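Local structure of hypothetical protein SP2199 (Streptococcus pneumoniae TIGR4, 2IBO) at residues M1-I5 with V78-L82; A20-V25 with V62-A67. The protein is of unknown function but belongs to the thiamine-binding protein family and may bind thiamine or a related small molecule. All blocks are in the same frame, centred on the assembly; numbering follows the deposited sequence.

Interaction 1: M1-I5 with V78-L82; sequences MKASI and VGEIL
Lys2 leans across the turn that follows Val78 and Gly79, giving up more surface than any other residue of the contact. Its chain is bent at chi3 (-66°), which carries the ammonium group to the Glu80 carboxylate; the two side chains meet at a slant, and NZ forms a long salt bridge of 3.5 Å to OE1. A water joins the same charges by a second path, accepting from Lys2 NZ at 3.0 Å and donating to Glu80 OE2 at 2.7 Å. Long flexible side chains suit this solvent-facing position, although Glu80 is poorly ordered and the bridge is probably mobile.

Nearer the backbone the chemistry is apolar. Ile81 has CG1 placed between its own N and carbonyl carbon (chi1 57°), and from there CG1 lies 4.0 Å from Lys2 CB. The lysine thus covers a buried isoleucine with its first methylene while its amine serves the surface. Glu80 is the centre of an inverse gamma turn, which swings the chain so that Ile81 comes back beside Lys2. Gly79, entering this turn, has a positive phi of 105°, a conformation readily open to glycine. Its N makes a weak hydrogen bond of 3.3 Å to Lys2 O.

Beyond it, Ala3 and Val78 form an antiparallel non-hydrogen-bonded pair, with Ala3 CB 3.7 Å from Val78 CG1 on the face that Phe49 of helix 49-64 covers. Strand 2-11 is flanked by strands 43-46 and 70-79, and at Val78 the sheet runs on into a strand of the second subunit.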
HETATM    1  N   MSE A   1     -12.342 -10.581  15.761  1.00 52.39           N
HETATM    2  CA  MSE A   1     -13.528  -9.684  15.838  1.00 52.34           C
HETATM    3  C   MSE A   1     -13.286  -8.312  15.206  1.00 49.89           C
HETATM    4  O   MSE A   1     -13.324  -8.185  13.986  1.00 50.74           O
HETATM    5  CB  MSE A   1     -13.958  -9.505  17.293  1.00 78.64           C
HETATM    6  CG  MSE A   1     -15.169  -8.601  17.479  1.00 78.12           C
HETATM    7 SE   MSE A   1     -15.644  -8.445  19.349  1.00 78.53          SE
HETATM    8  CE  MSE A   1     -14.023  -7.536  19.977  1.00 76.54           C
ATOM      9  N   LYS A   2     -13.038  -7.293  16.030  1.00 29.75           N
ATOM     10  CA  LYS A   2     -12.829  -5.933  15.531  1.00 25.32           C
ATOM     11  C   LYS A   2     -11.850  -5.841  14.372  1.00 22.61           C
ATOM     12  O   LYS A   2     -10.771  -6.449  14.400  1.00 20.69           O
ATOM     13  CB  LYS A   2     -12.371  -5.006  16.658  1.00 45.91           C
ATOM     14  CG  LYS A   2     -13.509  -4.333  17.406  1.00 48.17           C
ATOM     15  CD  LYS A   2     -13.002  -3.498  18.578  1.00 50.41           C
ATOM     16  CE  LYS A   2     -12.375  -4.387  19.658  1.00 53.13           C
ATOM     17  NZ  LYS A   2     -11.884  -3.633  20.851  1.00 55.10           N
ATOM     18  N   ALA A   3     -12.242  -5.075  13.347  1.00 18.85           N
ATOM     19  CA  ALA A   3     -11.404  -4.895  12.171  1.00 15.80           C
ATOM     20  C   ALA A   3     -11.719  -3.618  11.419  1.00 14.52           C
ATOM     21  O   ALA A   3     -12.827  -3.103  11.481  1.00 14.73           O
ATOM     22  CB  ALA A   3     -11.555  -6.073  11.251  1.00 12.73           C
ATOM     23  N   SER A   4     -10.726  -3.102  10.714  1.00 23.71           N
ATOM     24  CA  SER A   4     -10.916  -1.900   9.929  1.00 24.69           C
ATOM     25  C   SER A   4     -10.301  -2.192   8.568  1.00 24.75           C
ATOM     26  O   SER A   4      -9.253  -2.827   8.480  1.00 25.63           O
ATOM     27  CB  SER A   4     -10.235  -0.705  10.588  1.00 27.54           C
ATOM     28  OG  SER A   4     -10.725   0.507  10.041  1.00 30.04           O
ATOM     29  N   ILE A   5     -10.971  -1.732   7.517  1.00 27.39           N
ATOM     30  CA  ILE A   5     -10.561  -1.954   6.137  1.00 25.92           C
ATOM     31  C   ILE A   5     -10.557  -0.626   5.411  1.00 26.45           C
ATOM     32  O   ILE A   5     -11.507   0.145   5.518  1.00 28.33           O
ATOM     33  CB  ILE A   5     -11.578  -2.901   5.437  1.00 17.95           C
ATOM     34  CG1 ILE A   5     -11.416  -4.309   5.990  1.00 17.57           C
ATOM     35  CG2 ILE A   5     -11.435  -2.860   3.932  1.00 15.73           C
ATOM     36  CD1 ILE A   5     -10.019  -4.831   5.845  1.00 20.74           C
ATOM     37  N   VAL A  78      -6.562  -5.744  12.057  1.00 31.46           N
ATOM     38  CA  VAL A  78      -7.328  -6.679  12.883  1.00 33.84           C
ATOM     39  C   VAL A  78      -6.778  -6.883  14.285  1.00 35.40           C
ATOM     40  O   VAL A  78      -5.578  -6.710  14.526  1.00 34.47           O
ATOM     41  CB  VAL A  78      -7.421  -8.084  12.227  1.00 24.89           C
ATOM     42  CG1 VAL A  78      -8.388  -8.047  11.079  1.00 24.68           C
ATOM     43  CG2 VAL A  78      -6.025  -8.559  11.753  1.00 23.00           C
ATOM     44  N   GLY A  79      -7.674  -7.280  15.190  1.00 31.90           N
ATOM     45  CA  GLY A  79      -7.313  -7.529  16.573  1.00 34.93           C
ATOM     46  C   GLY A  79      -7.793  -6.417  17.479  1.00 37.05           C
ATOM     47  O   GLY A  79      -8.787  -5.751  17.178  1.00 36.07           O
ATOM     48  N   GLU A  80      -7.100  -6.214  18.598  1.00 50.16           N
ATOM     49  CA  GLU A  80      -7.475  -5.153  19.528  1.00 52.21           C
ATOM     50  C   GLU A  80      -6.982  -3.846  18.940  1.00 51.20           C
ATOM     51  O   GLU A  80      -5.958  -3.307  19.351  1.00 50.31           O
ATOM     52  CB  GLU A  80      -6.862  -5.397  20.907  1.00 87.51           C
ATOM     53  CG  GLU A  80      -7.584  -6.465  21.727  1.00 85.53           C
ATOM     54  CD  GLU A  80      -9.077  -6.174  21.905  1.00 86.44           C
ATOM     55  OE1 GLU A  80      -9.865  -6.448  20.969  1.00 84.53           O
ATOM     56  OE2 GLU A  80      -9.462  -5.664  22.982  1.00 89.52           O
ATOM     57  N   ILE A  81      -7.742  -3.359  17.964  1.00 41.00           N
ATOM     58  CA  ILE A  81      -7.441  -2.139  17.231  1.00 39.87           C
ATOM     59  C   ILE A  81      -8.205  -0.935  17.761  1.00 40.95           C
ATOM     60  O   ILE A  81      -9.303  -1.078  18.296  1.00 41.34           O
ATOM     61  CB  ILE A  81      -7.768  -2.340  15.729  1.00 20.04           C
ATOM     62  CG1 ILE A  81      -9.235  -2.762  15.528  1.00 18.14           C
ATOM     63  CG2 ILE A  81      -6.967  -3.509  15.187  1.00 19.84           C
ATOM     64  CD1 ILE A  81     -10.210  -1.644  15.320  1.00 15.76           C
ATOM     65  N   LEU A  82      -7.616   0.248  17.626  1.00 35.99           N
ATOM     66  CA  LEU A  82      -8.267   1.471  18.073  1.00 36.13           C
ATOM     67  C   LEU A  82      -9.306   1.794  17.007  1.00 36.77           C
ATOM     68  O   LEU A  82      -9.125   1.433  15.838  1.00 35.80           O
ATOM     69  CB  LEU A  82      -7.255   2.614  18.184  1.00 59.23           C
ATOM     70  CG  LEU A  82      -6.075   2.401  19.134  1.00 59.63           C
ATOM     71  CD1 LEU A  82      -5.164   1.315  18.586  1.00 59.13           C
ATOM     72  CD2 LEU A  82      -5.296   3.697  19.285  1.00 59.06           C
TER
HETATM   73  O   HOH W   1     -12.069  -6.055  22.619  1.00 57.98           O

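Interaction 2: A20-V25 with V62-A67; sequences AVIDQV and VAGQEA
Gln24 N donates to Ala20 O at 2.7 Å, and this turn of helix 16-31 directs both residues at Glu66, which stands just beyond helix 49-64. The Gln24 chain, bent at chi2 (-63°), brings CG to 3.4 Å from Glu66 OE2. The two side chains meet nearly perpendicular, with amide and carboxylate planes 79° apart, and Gln24 NE2 remains 3.5 Å from OE2. Glutamine and glutamate suit this partly exposed margin, since their methylenes can cover apolar neighbours while their polar ends stay near solvent. Glu66 reaches across because its CG is anti to the backbone N (chi1 -157°), and it runs antiparallel to Val21, laying its CB and CG against Val21 CG1.

The two helices are those of a ferredoxin-like beta-alpha-beta-beta-alpha-beta fold, packed side by side on one face of the antiparallel sheet. Between 20-25 and 62-67 the backbones come nearest at Val21 and Ala63, CA to CA 5.1 Å, and the small alanine suits so close a meeting. One turn further along, Val25 CG2 touches Ala63 CB at 3.4 Å, while Val62 CG1 packs on Gln24 CB at 3.7 Å. Ala67, as the chain leaves the helix, sets its methyl against Val21 CG1, beside the Glu66 methylenes. Beneath the pair, Val21 rests on Pro11 and Val25 on Leu7, both of strand 2-11.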
ATOM      1  N   ALA A  20     -17.507   5.496 -13.156  1.00 47.82           N
ATOM      2  CA  ALA A  20     -18.659   4.652 -12.913  1.00 44.25           C
ATOM      3  C   ALA A  20     -18.295   3.517 -11.981  1.00 42.59           C
ATOM      4  O   ALA A  20     -19.014   3.281 -11.018  1.00 43.54           O
ATOM      5  CB  ALA A  20     -19.216   4.096 -14.223  1.00 12.65           C
ATOM      6  N   VAL A  21     -17.193   2.809 -12.233  1.00 33.09           N
ATOM      7  CA  VAL A  21     -16.852   1.707 -11.336  1.00 30.57           C
ATOM      8  C   VAL A  21     -16.664   2.292  -9.938  1.00 29.34           C
ATOM      9  O   VAL A  21     -17.092   1.705  -8.936  1.00 29.25           O
ATOM     10  CB  VAL A  21     -15.564   0.917 -11.777  1.00 39.02           C
ATOM     11  CG1 VAL A  21     -15.543   0.752 -13.291  1.00 38.89           C
ATOM     12  CG2 VAL A  21     -14.308   1.593 -11.273  1.00 39.12           C
ATOM     13  N   ILE A  22     -16.068   3.478  -9.871  1.00 28.73           N
ATOM     14  CA  ILE A  22     -15.867   4.107  -8.577  1.00 26.80           C
ATOM     15  C   ILE A  22     -17.215   4.467  -7.949  1.00 27.15           C
ATOM     16  O   ILE A  22     -17.468   4.174  -6.779  1.00 26.72           O
ATOM     17  CB  ILE A  22     -14.939   5.340  -8.700  1.00 20.87           C
ATOM     18  CG1 ILE A  22     -13.492   4.862  -8.858  1.00 17.80           C
ATOM     19  CG2 ILE A  22     -15.043   6.234  -7.454  1.00 19.25           C
ATOM     20  CD1 ILE A  22     -12.511   5.984  -9.078  1.00 18.08           C
ATOM     21  N   ASP A  23     -18.094   5.089  -8.722  1.00 30.50           N
ATOM     22  CA  ASP A  23     -19.409   5.434  -8.196  1.00 30.44           C
ATOM     23  C   ASP A  23     -20.108   4.170  -7.712  1.00 29.67           C
ATOM     24  O   ASP A  23     -20.721   4.165  -6.648  1.00 29.10           O
ATOM     25  CB  ASP A  23     -20.267   6.113  -9.273  1.00 43.10           C
ATOM     26  CG  ASP A  23     -19.980   7.598  -9.395  1.00 43.07           C
ATOM     27  OD1 ASP A  23     -20.569   8.248 -10.287  1.00 44.55           O
ATOM     28  OD2 ASP A  23     -19.172   8.118  -8.600  1.00 41.86           O
ATOM     29  N   GLN A  24     -20.002   3.098  -8.494  1.00 30.57           N
ATOM     30  CA  GLN A  24     -20.644   1.830  -8.144  1.00 32.26           C
ATOM     31  C   GLN A  24     -20.105   1.216  -6.858  1.00 31.67           C
ATOM     32  O   GLN A  24     -20.867   0.684  -6.053  1.00 32.35           O
ATOM     33  CB  GLN A  24     -20.492   0.818  -9.280  1.00 57.29           C
ATOM     34  CG  GLN A  24     -21.142   1.239 -10.581  1.00 61.86           C
ATOM     35  CD  GLN A  24     -22.653   1.389 -10.479  1.00 65.31           C
ATOM     36  OE1 GLN A  24     -23.173   2.185  -9.689  1.00 64.93           O
ATOM     37  NE2 GLN A  24     -23.367   0.622 -11.295  1.00 68.04           N
ATOM     38  N   VAL A  25     -18.793   1.287  -6.663  1.00 30.82           N
ATOM     39  CA  VAL A  25     -18.235   0.716  -5.461  1.00 29.60           C
ATOM     40  C   VAL A  25     -18.669   1.524  -4.235  1.00 29.50           C
ATOM     41  O   VAL A  25     -18.952   0.956  -3.173  1.00 31.07           O
ATOM     42  CB  VAL A  25     -16.699   0.632  -5.546  1.00 15.37           C
ATOM     43  CG1 VAL A  25     -16.141   0.074  -4.237  1.00 14.47           C
ATOM     44  CG2 VAL A  25     -16.291  -0.276  -6.717  1.00 11.45           C
ATOM     45  N   VAL A  62     -18.298  -5.922  -7.540  1.00 31.91           N
ATOM     46  CA  VAL A  62     -19.070  -4.854  -8.156  1.00 33.29           C
ATOM     47  C   VAL A  62     -18.156  -4.115  -9.133  1.00 35.44           C
ATOM     48  O   VAL A  62     -18.512  -3.927 -10.298  1.00 36.97           O
ATOM     49  CB  VAL A  62     -19.578  -3.825  -7.121  1.00 21.29           C
ATOM     50  CG1 VAL A  62     -20.155  -2.621  -7.838  1.00 18.54           C
ATOM     51  CG2 VAL A  62     -20.621  -4.454  -6.207  1.00 19.89           C
ATOM     52  N   ALA A  63     -16.979  -3.700  -8.659  1.00 36.77           N
ATOM     53  CA  ALA A  63     -16.026  -2.969  -9.502  1.00 38.70           C
ATOM     54  C   ALA A  63     -15.628  -3.771 -10.737  1.00 39.70           C
ATOM     55  O   ALA A  63     -15.495  -3.216 -11.832  1.00 38.36           O
ATOM     56  CB  ALA A  63     -14.777  -2.603  -8.702  1.00 27.54           C
ATOM     57  N   GLY A  64     -15.447  -5.075 -10.547  1.00 43.16           N
ATOM     58  CA  GLY A  64     -15.055  -5.947 -11.639  1.00 47.69           C
ATOM     59  C   GLY A  64     -16.113  -6.135 -12.715  1.00 50.80           C
ATOM     60  O   GLY A  64     -15.824  -6.575 -13.836  1.00 51.04           O
ATOM     61  N   GLN A  65     -17.355  -5.817 -12.384  1.00 51.86           N
ATOM     62  CA  GLN A  65     -18.422  -5.946 -13.356  1.00 54.21           C
ATOM     63  C   GLN A  65     -18.780  -4.542 -13.818  1.00 54.05           C
ATOM     64  O   GLN A  65     -19.946  -4.167 -13.861  1.00 53.92           O
ATOM     65  CB  GLN A  65     -19.635  -6.629 -12.724  1.00 93.90           C
ATOM     66  CG  GLN A  65     -20.651  -7.116 -13.736  1.00 86.55           C
ATOM     67  CD  GLN A  65     -21.846  -7.782 -13.090  1.00 88.27           C
ATOM     68  OE1 GLN A  65     -21.698  -8.723 -12.312  1.00 87.45           O
ATOM     69  NE2 GLN A  65     -23.041  -7.300 -13.414  1.00 86.92           N
ATOM     70  N   GLU A  66     -17.752  -3.767 -14.147  1.00 48.94           N
ATOM     71  CA  GLU A  66     -17.916  -2.391 -14.607  1.00 48.62           C
ATOM     72  C   GLU A  66     -16.645  -2.002 -15.368  1.00 48.03           C
ATOM     73  O   GLU A  66     -16.584  -0.962 -16.029  1.00 47.17           O
ATOM     74  CB  GLU A  66     -18.111  -1.462 -13.411  1.00 59.00           C
ATOM     75  CG  GLU A  66     -18.817  -0.162 -13.750  1.00 60.47           C
ATOM     76  CD  GLU A  66     -20.325  -0.253 -13.585  1.00 61.09           C
ATOM     77  OE1 GLU A  66     -21.031   0.630 -14.110  1.00 61.76           O
ATOM     78  OE2 GLU A  66     -20.803  -1.199 -12.920  1.00 61.50           O
ATOM     79  N   ALA A  67     -15.633  -2.858 -15.254  1.00 58.54           N
ATOM     80  CA  ALA A  67     -14.344  -2.670 -15.909  1.00 58.30           C
ATOM     81  C   ALA A  67     -13.709  -4.048 -16.033  1.00 58.49           C
ATOM     82  O   ALA A  67     -13.973  -4.929 -15.218  1.00 59.72           O
ATOM     83  CB  ALA A  67     -13.458  -1.759 -15.078  1.00 46.26           C
TER

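Overall arrangement
The two contacts lie on opposite sides of the chain's centre, their own centres 27 Å apart and their nearest atoms about 10 Å apart. Each is partly buried. Interaction 1 joins strands 2-11 and 70-79 within the sheet and mixes a backbone bond and a water-linked ion pair with a few apolar touches; interaction 2 joins helices 16-31 and 49-64 above the sheet, by van der Waals packing of valines and alanines inside and of the methylenes and polar ends of Gln24 and Glu66 at the margin. Interaction 2 is nested along the chain inside the loop that interaction 1 closes. Other subunits reach interaction 1 but do not touch the segments of interaction 2.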